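Local structure of endonuclease 8-like L720 (Acanthamoeba polyphaga mimivirus, 4MB7) at residues E2-R7 against L221-Y226; S153-G158 against E175-V180; I183-A188 against R263-C268; E187-C192 against D209-S214. The protein is an endonuclease VIII-like protein of the Fpg/Nei family, combining a beta-rich N-terminal half with a helix-two-turns-helix (H2TH) region and a zinc-bound C-terminal hairpin. All coordinates share one frame; numbering follows the deposited sequence. Where two conformers were deposited one is given.

Contact 1: E2-R7 against L221-Y226; sequences EAPRIR and LLYESY. With SO4 (sulfate ion), chain C.
Pro4 meets Leu222 and Tyr223 with one edge of its ring, and this is the apolar part of the contact. Its CD sits 3.6 Å from Leu222 CB, the two side chains crossing at about a right angle, while Pro4 CG lies 4.0 Å from Tyr223 CB. A cis peptide bond precedes Pro4, which is also the N-cap of helix 5-13. Leu222 CD1 extends the patch to the backbone, 4.0 Å from Ala3 O.

The aromatic part is an off-centre cation-pi pair. Arg7 starts with CG anti to its backbone nitrogen (chi1 169°) and runs extended to NE, so its guanidinium carbon CZ comes 4.7 Å from the centroid of the Tyr223 ring. The two planes are 63° apart, so this is no flat stack. Glu11 ties both partners together: its carboxylate forms a salt bridge with Arg7 NE and a hydrogen bond with Tyr223 OH.

A sulfate lies beside the two segments: Arg5, bent at chi2 and chi3, offers NH1 to sulfate O4 and NH2 to sulfate O3, both at 3.2 Å. Lys12 and Arg229 bind the same sulfate, probably a crystallisation ion, at the rim of the Tyr226 ring. The whole is the N-terminal segment and first helix of an Fpg/Nei-type protein packed on the long helix 205-230 of the H2TH region.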
loop_
_atom_site.group_PDB
_atom_site.type_symbol
_atom_site.label_atom_id
_atom_site.label_comp_id
_atom_site.label_asym_id
_atom_site.label_seq_id
_atom_site.Cartn_x
_atom_site.Cartn_y
_atom_site.Cartn_z
ATOM N N GLU A 2 3.837 -0.643 -3.394
ATOM C CA GLU A 2 3.567 -1.556 -2.291
ATOM C C GLU A 2 4.390 -1.141 -1.078
ATOM O O GLU A 2 5.208 -0.228 -1.164
ATOM C CB GLU A 2 3.950 -2.979 -2.695
ATOM C CG GLU A 2 5.415 -3.100 -3.089
ATOM C CD GLU A 2 5.881 -4.533 -3.239
ATOM O OE1 GLU A 2 5.045 -5.453 -3.139
ATOM O OE2 GLU A 2 7.095 -4.738 -3.455
ATOM N N ALA A 3 4.172 -1.811 0.051
ATOM C CA ALA A 3 4.960 -1.550 1.251
ATOM C C ALA A 3 6.448 -1.757 0.958
ATOM O O ALA A 3 6.807 -2.630 0.171
ATOM C CB ALA A 3 4.504 -2.453 2.389
ATOM N N PRO A 4 7.319 -0.949 1.583
ATOM C CA PRO A 4 6.999 0.115 2.537
ATOM C C PRO A 4 6.946 1.499 1.887
ATOM O O PRO A 4 7.130 2.492 2.585
ATOM C CB PRO A 4 8.185 0.056 3.495
ATOM C CG PRO A 4 9.337 -0.283 2.591
ATOM C CD PRO A 4 8.773 -1.172 1.495
ATOM N N ARG A 5 6.702 1.559 0.580
ATOM C CA ARG A 5 6.662 2.838 -0.131
ATOM C C ARG A 5 5.511 3.731 0.342
ATOM O O ARG A 5 5.624 4.958 0.327
ATOM C CB ARG A 5 6.582 2.611 -1.644
ATOM C CG ARG A 5 6.553 3.886 -2.480
ATOM C CD ARG A 5 7.724 4.805 -2.162
ATOM N NE ARG A 5 9.009 4.115 -2.233
ATOM C CZ ARG A 5 10.189 4.725 -2.192
ATOM N NH1 ARG A 5 10.252 6.046 -2.088
ATOM N NH2 ARG A 5 11.308 4.016 -2.262
ATOM N N ILE A 6 4.410 3.117 0.762
ATOM C CA ILE A 6 3.279 3.877 1.285
ATOM C C ILE A 6 3.662 4.575 2.591
ATOM O O ILE A 6 3.385 5.762 2.774
ATOM C CB ILE A 6 2.032 2.992 1.498
ATOM C CG1 ILE A 6 1.505 2.473 0.160
ATOM C CG2 ILE A 6 0.939 3.769 2.205
ATOM C CD1 ILE A 6 1.969 1.083 -0.181
ATOM N N ARG A 7 4.306 3.834 3.490
ATOM C CA ARG A 7 4.803 4.402 4.739
ATOM C C ARG A 7 5.799 5.525 4.477
ATOM O O ARG A 7 5.745 6.581 5.113
ATOM C CB ARG A 7 5.464 3.326 5.603
ATOM C CG ARG A 7 6.242 3.896 6.782
ATOM C CD ARG A 7 6.793 2.803 7.678
ATOM N NE ARG A 7 7.798 3.319 8.604
ATOM C CZ ARG A 7 8.052 2.798 9.800
ATOM N NH1 ARG A 7 7.366 1.748 10.229
ATOM N NH2 ARG A 7 8.988 3.335 10.571
ATOM N N LEU A 221 14.170 -4.682 4.701
ATOM C CA LEU A 221 15.298 -4.456 3.803
ATOM C C LEU A 221 15.017 -3.307 2.839
ATOM O O LEU A 221 15.880 -2.467 2.601
ATOM C CB LEU A 221 15.628 -5.727 3.016
ATOM C CG LEU A 221 16.269 -6.880 3.793
ATOM C CD1 LEU A 221 16.417 -8.107 2.904
ATOM C CD2 LEU A 221 17.617 -6.459 4.354
ATOM N N LEU A 222 13.807 -3.282 2.288
ATOM C CA LEU A 222 13.401 -2.206 1.393
ATOM C C LEU A 222 13.395 -0.866 2.117
ATOM O O LEU A 222 13.793 0.152 1.554
ATOM C CB LEU A 222 12.022 -2.491 0.797
ATOM C CG LEU A 222 11.971 -3.546 -0.309
ATOM C CD1 LEU A 222 10.544 -3.993 -0.555
ATOM C CD2 LEU A 222 12.585 -2.996 -1.588
ATOM N N TYR A 223 12.951 -0.868 3.369
ATOM C CA TYR A 223 12.920 0.361 4.152
ATOM C C TYR A 223 14.329 0.821 4.507
ATOM O O TYR A 223 14.629 2.014 4.476
ATOM C CB TYR A 223 12.083 0.187 5.420
ATOM C CG TYR A 223 11.866 1.480 6.170
ATOM C CD1 TYR A 223 10.984 2.441 5.691
ATOM C CD2 TYR A 223 12.543 1.743 7.352
ATOM C CE1 TYR A 223 10.783 3.630 6.371
ATOM C CE2 TYR A 223 12.347 2.927 8.039
ATOM C CZ TYR A 223 11.466 3.865 7.544
ATOM O OH TYR A 223 11.268 5.044 8.223
ATOM N N GLU A 224 15.189 -0.135 4.841
ATOM C CA GLU A 224 16.579 0.163 5.167
ATOM C C GLU A 224 17.315 0.720 3.951
ATOM O O GLU A 224 18.173 1.591 4.082
ATOM C CB GLU A 224 17.288 -1.090 5.696
ATOM C CG GLU A 224 18.740 -0.873 6.110
ATOM C CD GLU A 224 18.886 -0.104 7.414
ATOM O OE1 GLU A 224 17.857 0.240 8.036
ATOM O OE2 GLU A 224 20.037 0.152 7.823
ATOM N N SER A 225 16.969 0.214 2.772
ATOM C CA SER A 225 17.564 0.690 1.530
ATOM C C SER A 225 17.216 2.157 1.299
ATOM O O SER A 225 18.033 2.928 0.798
ATOM C CB SER A 225 17.091 -0.155 0.346
ATOM O OG SER A 225 15.713 0.050 0.093
ATOM N N TYR A 226 15.996 2.531 1.674
ATOM C CA TYR A 226 15.545 3.914 1.583
ATOM C C TYR A 226 16.299 4.806 2.562
ATOM O O TYR A 226 16.683 5.927 2.225
ATOM C CB TYR A 226 14.039 4.004 1.844
ATOM C CG TYR A 226 13.569 5.379 2.265
ATOM C CD1 TYR A 226 13.440 6.403 1.337
ATOM C CD2 TYR A 226 13.251 5.651 3.590
ATOM C CE1 TYR A 226 13.010 7.662 1.717
ATOM C CE2 TYR A 226 12.821 6.906 3.980
ATOM C CZ TYR A 226 12.702 7.907 3.039
ATOM O OH TYR A 226 12.273 9.157 3.420
HETATM S S SO4 C . 13.948 7.386 -2.732
HETATM O O1 SO4 C . 15.231 7.767 -2.113
HETATM O O2 SO4 C . 13.911 7.942 -4.096
HETATM O O3 SO4 C . 13.882 5.913 -2.805
HETATM O O4 SO4 C . 12.831 7.939 -1.951
#

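Contact 2: S153-G158 against E175-V180; sequences SHLKNG and EYFPGV
In the H2TH region, the loop that leads from helix 167-171 into helix 182-191 is packed against helix 148-161, with Tyr176 set between His154 and Gly158. The imidazole and phenol form an offset stack, centroids 4.5 Å apart and planes at 25°; Tyr176 CD1 lies over one face of the histidine. Tyr139 stacks on His154 as well. Gly158 makes a CH-pi contact, its CA 3.7 Å from the Tyr176 centroid and over the ring face, so the helix backbone comes right up to the phenol. Farther along the loop, just where a type II turn from Phe177 to Val180 begins, Leu155 CD1 touches Phe177 CZ at 3.5 Å, and Phe170 meets the phenylalanine edge-to-face. No direct hydrogen bond joins the two segments. Instead, two waters hold the imidazole by both nitrogens: one links ND1 to the carbonyl of Tyr176, and the other lies 2.9 Å from His154 NE2 and donates to Glu175 OE2 at 2.8 Å.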
loop_
_atom_site.group_PDB
_atom_site.type_symbol
_atom_site.label_atom_id
_atom_site.label_comp_id
_atom_site.label_asym_id
_atom_site.label_seq_id
_atom_site.Cartn_x
_atom_site.Cartn_y
_atom_site.Cartn_z
ATOM N N SER A 153 -3.982 -14.017 14.703
ATOM C CA SER A 153 -5.342 -14.506 14.896
ATOM C C SER A 153 -6.182 -14.244 13.650
ATOM O O SER A 153 -6.939 -15.104 13.204
ATOM C CB SER A 153 -5.986 -13.827 16.106
ATOM O OG SER A 153 -5.193 -13.992 17.268
ATOM N N HIS A 154 -6.034 -13.045 13.098
ATOM C CA HIS A 154 -6.765 -12.641 11.906
ATOM C C HIS A 154 -6.374 -13.510 10.718
ATOM O O HIS A 154 -7.226 -13.943 9.941
ATOM C CB HIS A 154 -6.486 -11.166 11.601
ATOM C CG HIS A 154 -7.302 -10.614 10.475
ATOM N ND1 HIS A 154 -6.735 -10.037 9.359
ATOM C CD2 HIS A 154 -8.642 -10.543 10.297
ATOM C CE1 HIS A 154 -7.691 -9.637 8.540
ATOM N NE2 HIS A 154 -8.857 -9.933 9.084
ATOM N N LEU A 155 -5.077 -13.768 10.589
ATOM C CA LEU A 155 -4.553 -14.581 9.497
ATOM C C LEU A 155 -5.084 -16.012 9.531
ATOM O O LEU A 155 -5.357 -16.605 8.486
ATOM C CB LEU A 155 -3.024 -14.590 9.527
ATOM C CG LEU A 155 -2.344 -15.434 8.447
ATOM C CD1 LEU A 155 -2.719 -14.934 7.064
ATOM C CD2 LEU A 155 -0.836 -15.432 8.629
ATOM N N LYS A 156 -5.234 -16.562 10.733
ATOM C CA LYS A 156 -5.732 -17.926 10.889
ATOM C C LYS A 156 -7.159 -18.077 10.369
ATOM O O LYS A 156 -7.521 -19.120 9.827
ATOM C CB LYS A 156 -5.640 -18.378 12.349
ATOM C CG LYS A 156 -4.213 -18.511 12.859
ATOM C CD LYS A 156 -4.173 -19.011 14.293
ATOM C CE LYS A 156 -2.774 -18.882 14.880
ATOM N NZ LYS A 156 -1.748 -19.559 14.040
ATOM N N ASN A 157 -7.965 -17.032 10.529
ATOM C CA ASN A 157 -9.316 -17.035 9.979
ATOM C C ASN A 157 -9.305 -17.026 8.455
ATOM O O ASN A 157 -10.078 -17.740 7.816
ATOM C CB ASN A 157 -10.128 -15.852 10.511
ATOM C CG ASN A 157 -10.541 -16.031 11.958
ATOM O OD1 ASN A 157 -10.688 -17.155 12.439
ATOM N ND2 ASN A 157 -10.735 -14.921 12.662
ATOM N N GLY A 158 -8.416 -16.222 7.877
ATOM C CA GLY A 158 -8.311 -16.107 6.434
ATOM C C GLY A 158 -7.796 -17.366 5.764
ATOM O O GLY A 158 -8.166 -17.668 4.627
ATOM N N GLU A 175 -7.199 -7.645 2.574
ATOM C CA GLU A 175 -7.855 -7.730 3.870
ATOM C C GLU A 175 -6.912 -8.365 4.889
ATOM O O GLU A 175 -6.924 -8.008 6.067
ATOM C CB GLU A 175 -9.149 -8.538 3.769
ATOM C CG GLU A 175 -9.861 -8.727 5.098
ATOM C CD GLU A 175 -11.204 -9.411 4.951
ATOM O OE1 GLU A 175 -11.658 -9.590 3.801
ATOM O OE2 GLU A 175 -11.807 -9.769 5.985
ATOM N N TYR A 176 -6.081 -9.291 4.421
ATOM C CA TYR A 176 -5.206 -10.056 5.309
ATOM C C TYR A 176 -3.735 -9.652 5.222
ATOM O O TYR A 176 -2.998 -9.758 6.201
ATOM C CB TYR A 176 -5.379 -11.555 5.057
ATOM C CG TYR A 176 -6.770 -12.037 5.393
ATOM C CD1 TYR A 176 -7.129 -12.304 6.707
ATOM C CD2 TYR A 176 -7.730 -12.204 4.404
ATOM C CE1 TYR A 176 -8.400 -12.729 7.026
ATOM C CE2 TYR A 176 -9.005 -12.634 4.714
ATOM C CZ TYR A 176 -9.335 -12.895 6.027
ATOM O OH TYR A 176 -10.602 -13.324 6.347
ATOM N N PHE A 177 -3.314 -9.186 4.051
ATOM C CA PHE A 177 -1.958 -8.679 3.874
ATOM C C PHE A 177 -1.962 -7.278 3.264
ATOM O O PHE A 177 -1.421 -7.076 2.175
ATOM C CB PHE A 177 -1.141 -9.624 2.989
ATOM C CG PHE A 177 -0.936 -10.989 3.582
ATOM C CD1 PHE A 177 -1.837 -12.012 3.332
ATOM C CD2 PHE A 177 0.162 -11.252 4.387
ATOM C CE1 PHE A 177 -1.650 -13.269 3.876
ATOM C CE2 PHE A 177 0.357 -12.510 4.933
ATOM C CZ PHE A 177 -0.551 -13.518 4.676
ATOM N N PRO A 178 -2.564 -6.301 3.965
ATOM C CA PRO A 178 -2.632 -4.950 3.399
ATOM C C PRO A 178 -1.241 -4.348 3.212
ATOM O O PRO A 178 -0.473 -4.261 4.169
ATOM C CB PRO A 178 -3.421 -4.167 4.453
ATOM C CG PRO A 178 -3.193 -4.906 5.725
ATOM C CD PRO A 178 -3.093 -6.351 5.341
ATOM N N GLY A 179 -0.921 -3.953 1.985
ATOM C CA GLY A 179 0.372 -3.365 1.688
ATOM C C GLY A 179 1.242 -4.270 0.839
ATOM O O GLY A 179 2.147 -3.807 0.144
ATOM N N VAL A 180 0.971 -5.568 0.899
ATOM C CA VAL A 180 1.739 -6.540 0.126
ATOM C C VAL A 180 1.350 -6.485 -1.348
ATOM O O VAL A 180 0.170 -6.548 -1.691
ATOM C CB VAL A 180 1.540 -7.970 0.667
ATOM C CG1 VAL A 180 2.240 -8.988 -0.232
ATOM C CG2 VAL A 180 2.056 -8.066 2.093
HETATM O O HOH W 1 -3.944 -10.933 8.880
HETATM O O HOH W 2 -10.893 -8.125 8.113
#

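Contact 3: I183-A188 against R263-C268; sequences ILQQEA and RMTTWC. With ZN (zinc ion), chain B; SO4 (sulfate ion), chain D.
Gln186 lies against strand 263-267 with both ends of its amide on the strand backbone: OE1 accepts a weak bond from Thr266 N (3.3 Å, nearly straight at 169°), and NE2 gives a weak one to Met264 O (3.4 Å). NE2 has its stronger partner in Asn182 O, one turn back; OE1 also takes a bond from a water that meets Thr266 OG1. Gln185 and Gln186 both place CG between backbone N and carbonyl carbon (chi1 63° and 62°), a setting rare in helices. Gln185 NE2, also bonded to Asn182 OD1, donates to Thr265 OG1 at 3.2 Å, with the acceptor close to the amide plane. That hydroxyl in turn donates to Arg263 O, 3.0 Å from Thr265 OG1. Gln186 CB rests on Thr265 CG2 at 3.6 Å. The strand pairs with strand 254-258 and leads directly into Cys268, which binds zinc with Cys247, His251 and Cys271: the zinc-finger hairpin of this family laid nearly parallel along an H2TH helix.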
loop_
_atom_site.group_PDB
_atom_site.type_symbol
_atom_site.label_atom_id
_atom_site.label_comp_id
_atom_site.label_asym_id
_atom_site.label_seq_id
_atom_site.Cartn_x
_atom_site.Cartn_y
_atom_site.Cartn_z
ATOM N N ILE A 183 5.708 -7.699 -6.114
ATOM C CA ILE A 183 7.124 -7.956 -5.883
ATOM C C ILE A 183 7.347 -8.697 -4.564
ATOM O O ILE A 183 8.087 -9.679 -4.514
ATOM C CB ILE A 183 7.951 -6.657 -5.902
ATOM C CG1 ILE A 183 7.893 -6.012 -7.288
ATOM C CG2 ILE A 183 9.394 -6.932 -5.508
ATOM C CD1 ILE A 183 8.755 -4.775 -7.425
ATOM N N LEU A 184 6.695 -8.227 -3.506
ATOM C CA LEU A 184 6.836 -8.822 -2.179
ATOM C C LEU A 184 6.394 -10.280 -2.132
ATOM O O LEU A 184 7.090 -11.127 -1.570
ATOM C CB LEU A 184 6.050 -8.018 -1.140
ATOM C CG LEU A 184 6.697 -6.739 -0.611
ATOM C CD1 LEU A 184 5.694 -5.933 0.207
ATOM C CD2 LEU A 184 7.925 -7.070 0.222
ATOM N N GLN A 185 5.236 -10.569 -2.717
ATOM C CA GLN A 185 4.672 -11.912 -2.655
ATOM C C GLN A 185 5.575 -12.966 -3.302
ATOM O O GLN A 185 5.739 -14.056 -2.759
ATOM C CB GLN A 185 3.253 -11.948 -3.241
ATOM C CG GLN A 185 3.152 -11.604 -4.719
ATOM C CD GLN A 185 3.209 -12.834 -5.607
ATOM O OE1 GLN A 185 3.176 -13.964 -5.122
ATOM N NE2 GLN A 185 3.293 -12.621 -6.915
ATOM N N GLN A 186 6.175 -12.638 -4.443
ATOM C CA GLN A 186 7.005 -13.613 -5.148
ATOM C C GLN A 186 8.419 -13.712 -4.574
ATOM O O GLN A 186 9.033 -14.780 -4.611
ATOM C CB GLN A 186 7.030 -13.341 -6.656
ATOM C CG GLN A 186 7.611 -12.002 -7.068
ATOM C CD GLN A 186 7.308 -11.671 -8.520
ATOM O OE1 GLN A 186 8.126 -11.906 -9.407
ATOM N NE2 GLN A 186 6.120 -11.129 -8.767
ATOM N N GLU A 187 8.930 -12.606 -4.041
ATOM C CA GLU A 187 10.221 -12.624 -3.363
ATOM C C GLU A 187 10.140 -13.464 -2.091
ATOM O O GLU A 187 11.062 -14.216 -1.769
ATOM C CB GLU A 187 10.683 -11.205 -3.026
ATOM C CG GLU A 187 11.214 -10.420 -4.216
ATOM C CD GLU A 187 12.544 -10.950 -4.720
ATOM O OE1 GLU A 187 13.342 -11.443 -3.897
ATOM O OE2 GLU A 187 12.788 -10.873 -5.942
ATOM N N ALA A 188 9.030 -13.335 -1.373
ATOM C CA ALA A 188 8.824 -14.092 -0.144
ATOM C C ALA A 188 8.648 -15.576 -0.443
ATOM O O ALA A 188 9.176 -16.430 0.270
ATOM C CB ALA A 188 7.622 -13.562 0.610
ATOM N N ARG A 263 -1.731 -11.818 -11.864
ATOM C CA ARG A 263 -0.393 -11.229 -11.773
ATOM C C ARG A 263 0.963 -11.996 -12.064
ATOM O O ARG A 263 1.278 -13.216 -11.826
ATOM C CB ARG A 263 -0.140 -10.715 -10.358
ATOM C CG ARG A 263 -1.298 -9.957 -9.748
ATOM C CD ARG A 263 -1.625 -8.729 -10.571
ATOM N NE ARG A 263 -0.507 -7.798 -10.649
ATOM C CZ ARG A 263 -0.202 -6.914 -9.706
ATOM N NH1 ARG A 263 -0.919 -6.852 -8.595
ATOM N NH2 ARG A 263 0.830 -6.108 -9.874
ATOM N N MET A 264 1.794 -11.263 -12.767
ATOM C CA MET A 264 2.900 -11.915 -13.418
ATOM C C MET A 264 3.897 -12.307 -12.343
ATOM O O MET A 264 4.444 -11.441 -11.668
ATOM C CB MET A 264 3.541 -10.939 -14.400
ATOM C CG MET A 264 4.759 -11.461 -15.137
ATOM S SD MET A 264 4.354 -12.602 -16.476
ATOM C CE MET A 264 2.923 -11.828 -17.221
ATOM N N THR A 265 4.153 -13.604 -12.204
ATOM C CA THR A 265 5.018 -14.090 -11.134
ATOM C C THR A 265 6.186 -14.908 -11.675
ATOM O O THR A 265 6.001 -15.794 -12.509
ATOM C CB THR A 265 4.227 -14.968 -10.143
ATOM O OG1 THR A 265 3.089 -14.245 -9.658
ATOM C CG2 THR A 265 5.100 -15.385 -8.969
ATOM N N THR A 266 7.389 -14.601 -11.200
ATOM C CA THR A 266 8.570 -15.388 -11.529
ATOM C C THR A 266 8.895 -16.329 -10.376
ATOM O O THR A 266 8.999 -15.900 -9.228
ATOM C CB THR A 266 9.793 -14.495 -11.797
ATOM O OG1 THR A 266 9.557 -13.690 -12.958
ATOM C CG2 THR A 266 11.034 -15.345 -12.023
ATOM N N TRP A 267 9.046 -17.614 -10.681
ATOM C CA TRP A 267 9.407 -18.591 -9.661
ATOM C C TRP A 267 10.356 -19.646 -10.210
ATOM O O TRP A 267 10.382 -19.909 -11.411
ATOM C CB TRP A 267 8.158 -19.260 -9.078
ATOM C CG TRP A 267 7.519 -20.280 -9.977
ATOM C CD1 TRP A 267 7.840 -21.605 -10.074
ATOM C CD2 TRP A 267 6.435 -20.065 -10.891
ATOM N NE1 TRP A 267 7.032 -22.222 -10.996
ATOM C CE2 TRP A 267 6.161 -21.300 -11.512
ATOM C CE3 TRP A 267 5.674 -18.946 -11.248
ATOM C CZ2 TRP A 267 5.157 -21.450 -12.468
ATOM C CZ3 TRP A 267 4.678 -19.097 -12.198
ATOM C CH2 TRP A 267 4.429 -20.339 -12.797
ATOM N N CYS A 268 11.137 -20.246 -9.319
ATOM C CA CYS A 268 12.030 -21.332 -9.695
ATOM C C CYS A 268 11.355 -22.673 -9.433
ATOM O O CYS A 268 11.030 -22.994 -8.292
ATOM C CB CYS A 268 13.340 -21.239 -8.919
ATOM S SG CYS A 268 14.463 -22.614 -9.226
HETATM ZN ZN ZN B . 16.507 -22.244 -8.330
HETATM S S SO4 D . 1.043 -4.380 -6.968
HETATM O O1 SO4 D . 0.916 -3.485 -5.821
HETATM O O2 SO4 D . 0.421 -3.763 -8.137
HETATM O O3 SO4 D . 2.458 -4.619 -7.241
HETATM O O4 SO4 D . 0.376 -5.645 -6.677
HETATM O O HOH W 3 8.391 -16.745 -6.433
HETATM O O HOH W 4 8.984 -11.294 -11.900
#

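Contact 4: E187-C192 against D209-S214; sequences EALYDC and DCLCNS
Leu211, Cys192 and Ser214 carry this helix-helix contact. Leu211 reaches over with CD2, which lies 3.8 Å from Leu189 CD2, the two side chains meeting at a slant, and 3.9 Å from Cys192 SG. Ala188 CB, on the helix of Leu189, completes the apolar patch.

Cys192, the first residue to leave helical geometry, has its sulfur anti to the carbonyl carbon (chi1 -58°), which turns SG toward helix 205-230. There it lies 3.5 Å from Cys210 SG, far too long for a disulfide, so the two sulfurs simply pack. Ser214 CB also packs on this sulfur, 3.6 Å from Cys192 SG.

Ser214 adds the polar link. Its OG, anti to the backbone nitrogen, donates to Asp191 OD2 at 2.9 Å and meets the anti lone pair of that oxygen, while Ala188 CB touches the hydroxyl at 3.6 Å. The backbones come nearest here, at Ala188 and Ser214. Both carboxylate oxygens have charged partners: Arg240 forms a salt bridge to OD1 and Lys217 one to OD2, which would probably favour the charged carboxylate.

The axes of 187-191 and 209-214 pass 8.9 Å apart, their directions 127° from each other. Helix 167-171 adds Ile167 against both Leu189 and Leu211, and Cys212 of helix 205-230 turns instead to Phe151 and Leu155 of helix 148-161.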
loop_
_atom_site.group_PDB
_atom_site.type_symbol
_atom_site.label_atom_id
_atom_site.label_comp_id
_atom_site.label_asym_id
_atom_site.label_seq_id
_atom_site.Cartn_x
_atom_site.Cartn_y
_atom_site.Cartn_z
ATOM N N GLU A 187 8.930 -12.606 -4.041
ATOM C CA GLU A 187 10.221 -12.624 -3.363
ATOM C C GLU A 187 10.140 -13.464 -2.091
ATOM O O GLU A 187 11.062 -14.216 -1.769
ATOM C CB GLU A 187 10.683 -11.205 -3.026
ATOM C CG GLU A 187 11.214 -10.420 -4.216
ATOM C CD GLU A 187 12.544 -10.950 -4.720
ATOM O OE1 GLU A 187 13.342 -11.443 -3.897
ATOM O OE2 GLU A 187 12.788 -10.873 -5.942
ATOM N N ALA A 188 9.030 -13.335 -1.373
ATOM C CA ALA A 188 8.824 -14.092 -0.144
ATOM C C ALA A 188 8.648 -15.576 -0.443
ATOM O O ALA A 188 9.176 -16.430 0.270
ATOM C CB ALA A 188 7.622 -13.562 0.610
ATOM N N LEU A 189 7.903 -15.876 -1.501
ATOM C CA LEU A 189 7.649 -17.259 -1.886
ATOM C C LEU A 189 8.932 -17.982 -2.283
ATOM O O LEU A 189 9.102 -19.164 -1.979
ATOM C CB LEU A 189 6.611 -17.332 -3.007
ATOM C CG LEU A 189 5.161 -17.151 -2.551
ATOM C CD1 LEU A 189 4.219 -17.069 -3.741
ATOM C CD2 LEU A 189 4.747 -18.277 -1.612
ATOM N N TYR A 190 9.839 -17.275 -2.952
ATOM C CA TYR A 190 11.128 -17.863 -3.291
ATOM C C TYR A 190 11.988 -18.054 -2.048
ATOM O O TYR A 190 12.676 -19.062 -1.907
ATOM C CB TYR A 190 11.892 -17.019 -4.312
ATOM C CG TYR A 190 13.283 -17.558 -4.547
ATOM C CD1 TYR A 190 13.480 -18.700 -5.311
ATOM C CD2 TYR A 190 14.395 -16.949 -3.978
ATOM C CE1 TYR A 190 14.742 -19.214 -5.516
ATOM C CE2 TYR A 190 15.668 -17.459 -4.178
ATOM C CZ TYR A 190 15.832 -18.593 -4.949
ATOM O OH TYR A 190 17.089 -19.111 -5.160
ATOM N N ASP A 191 11.945 -17.072 -1.156
ATOM C CA ASP A 191 12.721 -17.104 0.080
ATOM C C ASP A 191 12.326 -18.304 0.944
ATOM O O ASP A 191 13.145 -18.839 1.691
ATOM C CB ASP A 191 12.513 -15.801 0.854
ATOM C CG ASP A 191 13.549 -15.589 1.941
ATOM O OD1 ASP A 191 14.668 -16.128 1.817
ATOM O OD2 ASP A 191 13.245 -14.868 2.915
ATOM N N CYS A 192 11.071 -18.723 0.826
ATOM C CA CYS A 192 10.549 -19.825 1.625
ATOM C C CYS A 192 10.395 -21.111 0.818
ATOM O O CYS A 192 9.832 -22.088 1.310
ATOM C CB CYS A 192 9.207 -19.440 2.248
ATOM S SG CYS A 192 9.272 -17.965 3.288
ATOM N N ASP A 209 4.172 -19.319 9.001
ATOM C CA ASP A 209 4.966 -18.489 9.893
ATOM C C ASP A 209 6.214 -18.045 9.146
ATOM O O ASP A 209 6.657 -16.905 9.270
ATOM C CB ASP A 209 5.345 -19.267 11.153
ATOM C CG ASP A 209 6.164 -18.441 12.125
ATOM O OD1 ASP A 209 5.566 -17.661 12.896
ATOM O OD2 ASP A 209 7.405 -18.574 12.123
ATOM N N CYS A 210 6.762 -18.959 8.350
ATOM C CA CYS A 210 7.940 -18.682 7.541
ATOM C C CYS A 210 7.672 -17.568 6.528
ATOM O O CYS A 210 8.500 -16.676 6.342
ATOM C CB CYS A 210 8.391 -19.953 6.822
ATOM S SG CYS A 210 10.042 -19.862 6.107
ATOM N N LEU A 211 6.512 -17.628 5.878
ATOM C CA LEU A 211 6.118 -16.617 4.896
ATOM C C LEU A 211 5.981 -15.227 5.509
ATOM O O LEU A 211 6.420 -14.235 4.925
ATOM C CB LEU A 211 4.805 -17.008 4.215
ATOM C CG LEU A 211 4.909 -17.857 2.948
ATOM C CD1 LEU A 211 3.524 -18.182 2.407
ATOM C CD2 LEU A 211 5.741 -17.137 1.899
ATOM N N CYS A 212 5.364 -15.161 6.684
ATOM C CA CYS A 212 5.162 -13.887 7.365
ATOM C C CYS A 212 6.485 -13.263 7.791
ATOM O O CYS A 212 6.672 -12.054 7.674
ATOM C CB CYS A 212 4.241 -14.060 8.573
ATOM S SG CYS A 212 2.562 -14.561 8.139
ATOM N N ASN A 213 7.400 -14.090 8.284
ATOM C CA ASN A 213 8.723 -13.609 8.663
ATOM C C ASN A 213 9.495 -13.105 7.450
ATOM O O ASN A 213 10.186 -12.089 7.518
ATOM C CB ASN A 213 9.518 -14.702 9.380
ATOM C CG ASN A 213 8.977 -15.004 10.769
ATOM O OD1 ASN A 213 8.565 -16.124 11.057
ATOM N ND2 ASN A 213 8.983 -14.002 11.635
ATOM N N SER A 214 9.364 -13.822 6.339
ATOM C CA SER A 214 10.026 -13.448 5.096
ATOM C C SER A 214 9.494 -12.123 4.565
ATOM O O SER A 214 10.266 -11.255 4.162
ATOM C CB SER A 214 9.843 -14.542 4.043
ATOM O OG SER A 214 10.426 -14.160 2.809
#

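How the contacts relate
From the N terminus, segment 2-7 waits more than 200 residues for its partner in helix 205-230, so contact 1 closes a loop that contains both contacts 2 and 4. Contact 2 is a short closure within the H2TH region and ends before contacts 3 and 4 begin. Contact 3 crosses contact 1, running from helix 182-191 past helix 205-230 to the zinc-bound hairpin; contact 4 starts from that same helix and shares Glu187 and Ala188. Direct touches join them: Ala3 N with Gly179 O, Glu2 OE1 with Leu184 N, and Leu155 with Cys212. Together they connect the N-terminal segment, the H2TH helices and the C-terminal hairpin.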